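Local coordinates for protein putative S41 protease (Bacteroides fragilis NCTC 9343, PDB 3K50) that is of unknown function but is probably a serine peptidase of family S41 that cleaves peptide bonds, at residues Gly322-Gly327 against Tyr360-Lys365. Sequence-based numbering, arbitrary orientation.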
ATOM      1  N   GLY A 322      -0.321 -13.272  -5.986  1.00 28.12           N
ATOM      2  CA  GLY A 322      -0.740 -12.921  -4.597  1.00 26.18           C
ATOM      3  C   GLY A 322      -2.223 -13.145  -4.455  1.00 27.59           C
ATOM      4  O   GLY A 322      -2.698 -14.174  -4.870  1.00 26.92           O
ATOM      5  N   THR A 323      -2.952 -12.148  -3.918  1.00 27.45           N
ATOM      6  CA  THR A 323      -4.398 -12.252  -3.726  1.00 27.64           C
ATOM      7  C   THR A 323      -5.042 -11.038  -4.384  1.00 28.64           C
ATOM      8  O   THR A 323      -4.359 -10.091  -4.726  1.00 25.79           O
ATOM      9  CB  THR A 323      -4.801 -12.416  -2.252  1.00 31.20           C
ATOM     10  OG1 THR A 323      -4.244 -11.376  -1.449  1.00 33.95           O
ATOM     11  CG2 THR A 323      -4.362 -13.829  -1.679  1.00 27.31           C
ATOM     12  N   LYS A 324      -6.343 -11.057  -4.545  1.00 25.58           N
ATOM     13  CA  LYS A 324      -7.047  -9.978  -5.262  1.00 30.65           C
ATOM     14  C   LYS A 324      -6.821  -8.584  -4.660  1.00 29.65           C
ATOM     15  O   LYS A 324      -6.714  -8.443  -3.410  1.00 33.32           O
ATOM     16  CB  LYS A 324      -8.537 -10.392  -5.343  1.00 31.71           C
ATOM     17  CG  LYS A 324      -9.391  -9.467  -6.095  1.00 43.63           C
ATOM     18  CD  LYS A 324     -10.556 -10.097  -6.868  1.00 48.74           C
ATOM     19  CE  LYS A 324     -11.894 -10.197  -6.172  1.00 59.96           C
ATOM     20  NZ  LYS A 324     -12.987  -9.866  -7.252  1.00 52.76           N
ATOM     21  N   THR A 325      -6.714  -7.559  -5.516  1.00 31.28           N
ATOM     22  CA  THR A 325      -6.532  -6.151  -5.104  1.00 28.54           C
ATOM     23  C   THR A 325      -7.842  -5.593  -4.536  1.00 30.81           C
ATOM     24  O   THR A 325      -8.845  -6.253  -4.570  1.00 28.51           O
ATOM     25  CB  THR A 325      -5.981  -5.243  -6.243  1.00 29.42           C
ATOM     26  OG1 THR A 325      -6.946  -5.126  -7.312  1.00 26.24           O
ATOM     27  CG2 THR A 325      -4.673  -5.811  -6.750  1.00 21.71           C
ATOM     28  N   ALA A 326      -7.798  -4.371  -4.015  1.00 28.49           N
ATOM     29  CA  ALA A 326      -8.908  -3.784  -3.245  1.00 31.29           C
ATOM     30  C   ALA A 326     -10.140  -3.394  -4.054  1.00 30.34           C
ATOM     31  O   ALA A 326     -11.257  -3.389  -3.537  1.00 31.97           O
ATOM     32  CB  ALA A 326      -8.433  -2.556  -2.499  1.00 25.73           C
ATOM     33  N   GLY A 327      -9.937  -3.050  -5.297  1.00 26.27           N
ATOM     34  CA  GLY A 327     -11.075  -2.605  -6.141  1.00 31.35           C
ATOM     35  C   GLY A 327     -11.339  -1.095  -6.142  1.00 28.64           C
ATOM     36  O   GLY A 327     -12.420  -0.635  -6.534  1.00 27.86           O
ATOM     37  N   TYR A 360     -12.153  -2.771 -13.117  1.00 27.55           N
ATOM     38  CA  TYR A 360     -11.665  -3.682 -12.095  1.00 28.46           C
ATOM     39  C   TYR A 360     -12.387  -3.466 -10.772  1.00 28.96           C
ATOM     40  O   TYR A 360     -11.798  -3.659  -9.708  1.00 31.47           O
ATOM     41  CB  TYR A 360     -10.131  -3.556 -11.867  1.00 23.45           C
ATOM     42  CG  TYR A 360      -9.566  -2.163 -11.698  1.00 27.39           C
ATOM     43  CD1 TYR A 360      -9.297  -1.379 -12.809  1.00 32.82           C
ATOM     44  CD2 TYR A 360      -9.156  -1.692 -10.440  1.00 31.41           C
ATOM     45  CE1 TYR A 360      -8.748  -0.157 -12.685  1.00 27.59           C
ATOM     46  CE2 TYR A 360      -8.623  -0.431 -10.292  1.00 26.16           C
ATOM     47  CZ  TYR A 360      -8.367   0.308 -11.429  1.00 31.79           C
ATOM     48  OH  TYR A 360      -7.834   1.560 -11.339  1.00 30.76           O
ATOM     49  N   ALA A 361     -13.680  -3.155 -10.846  1.00 28.28           N
ATOM     50  CA  ALA A 361     -14.532  -3.131  -9.669  1.00 31.71           C
ATOM     51  C   ALA A 361     -14.335  -4.492  -8.979  1.00 31.51           C
ATOM     52  O   ALA A 361     -14.189  -5.507  -9.632  1.00 33.15           O
ATOM     53  CB  ALA A 361     -15.998  -2.941 -10.089  1.00 30.25           C
ATOM     54  N   THR A 362     -14.275  -4.488  -7.666  1.00 31.55           N
ATOM     55  CA  THR A 362     -14.042  -5.685  -6.819  1.00 31.43           C
ATOM     56  C   THR A 362     -12.594  -6.191  -6.810  1.00 32.52           C
ATOM     57  O   THR A 362     -12.253  -7.076  -6.016  1.00 33.52           O
ATOM     58  CB  THR A 362     -15.060  -6.903  -7.051  1.00 35.20           C
ATOM     59  OG1 THR A 362     -14.604  -7.782  -8.089  1.00 33.76           O
ATOM     60  CG2 THR A 362     -16.490  -6.412  -7.326  1.00 30.73           C
ATOM     61  N   GLY A 363     -11.727  -5.593  -7.629  1.00 28.85           N
ATOM     62  CA  GLY A 363     -10.309  -5.895  -7.611  1.00 31.03           C
ATOM     63  C   GLY A 363      -9.767  -6.676  -8.794  1.00 31.11           C
ATOM     64  O   GLY A 363     -10.530  -7.268  -9.585  1.00 27.88           O
ATOM     65  N   PHE A 364      -8.448  -6.620  -8.943  1.00 28.14           N
ATOM     66  CA  PHE A 364      -7.806  -7.425  -9.969  1.00 29.45           C
ATOM     67  C   PHE A 364      -7.521  -8.788  -9.371  1.00 29.09           C
ATOM     68  O   PHE A 364      -6.804  -8.902  -8.379  1.00 30.35           O
ATOM     69  CB  PHE A 364      -6.476  -6.831 -10.421  1.00 30.15           C
ATOM     70  CG  PHE A 364      -6.598  -5.689 -11.414  1.00 33.34           C
ATOM     71  CD1 PHE A 364      -6.956  -5.935 -12.735  1.00 29.32           C
ATOM     72  CD2 PHE A 364      -6.271  -4.414 -11.058  1.00 33.31           C
ATOM     73  CE1 PHE A 364      -6.997  -4.914 -13.649  1.00 29.12           C
ATOM     74  CE2 PHE A 364      -6.307  -3.367 -11.987  1.00 25.67           C
ATOM     75  CZ  PHE A 364      -6.691  -3.626 -13.272  1.00 32.52           C
ATOM     76  N   LYS A 365      -8.022  -9.806 -10.035  1.00 30.65           N
ATOM     77  CA  LYS A 365      -7.763 -11.173  -9.654  1.00 33.55           C
ATOM     78  C   LYS A 365      -6.326 -11.547 -10.002  1.00 29.97           C
ATOM     79  O   LYS A 365      -5.829 -11.215 -11.063  1.00 29.89           O
ATOM     80  CB  LYS A 365      -8.750 -12.084 -10.378  1.00 34.44           C
ATOM     81  CG  LYS A 365      -8.723 -13.499  -9.876  1.00 45.11           C
ATOM     82  CD  LYS A 365      -9.838 -14.425 -10.453  1.00 47.19           C
ATOM     83  CE  LYS A 365      -9.416 -15.199 -11.709  1.00 65.21           C
ATOM     84  NZ  LYS A 365     -10.279 -16.424 -11.967  1.00 68.91           N
TER
HETATM   85  O   HOH W   1      -3.961  -9.505  -8.133  1.00 38.36           O
HETATM   86  O   HOH W   2     -11.099  -7.213  -3.021  1.00 56.33           O
HETATM   87  O   HOH W   3     -14.667  -2.175  -6.177  1.00 27.93           O
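Thr325 and Phe364 join two irregular loops, 322-327 and 360-365, whose CA atoms come nearest at Gly327 and Gly363, 3.7 Å apart. Thr325 N donates to Phe364 O at 3.2 Å. Phe364 N returns a bond to Thr325 OG1 at 2.7 Å, and at 176° it is almost straight. The threonine torsion (chi1 66°) sets OG1 between its own N and carbonyl carbon, facing this amide. One carboxylate oxygen, Glu306 OE2 of helix 304-312, is hydrogen-bonded to both Thr325 OG1 and Gly327 N.

A type II turn from Tyr360 to Gly363 lays its backbone over Gly327, with Gly327 CA 3.4 Å from Gly363 N. Gly363 CA makes a CA-H...O contact of 3.4 Å with Thr325 O. The side chain of Lys324 lies alongside 360-365, with CG 3.5 Å from Phe364 O. Its NZ ends near Thr362 OG1, but the position of NZ is less sure. Thr362 OG1 bonds back to Ala361 O at 2.8 Å. The Phe364 ring has Tyr360 CB over the centre of one face, 3.6 Å above the plane, and touches helix 304-312. Two waters bridge the segments, one from Thr325 O to Thr362 O and one from Gly327 O to Thr362 N. A glycerol, probably from the crystallisation liquor, bonds to Gly363 O and Thr362 OG1.

The arrangement is irregular loop packing in the S41 peptidase region of the ClpP/crotonase clan. It joins the loop after strand 317-322 to the one leading into its parallel neighbour 368-369, beside helix 304-312.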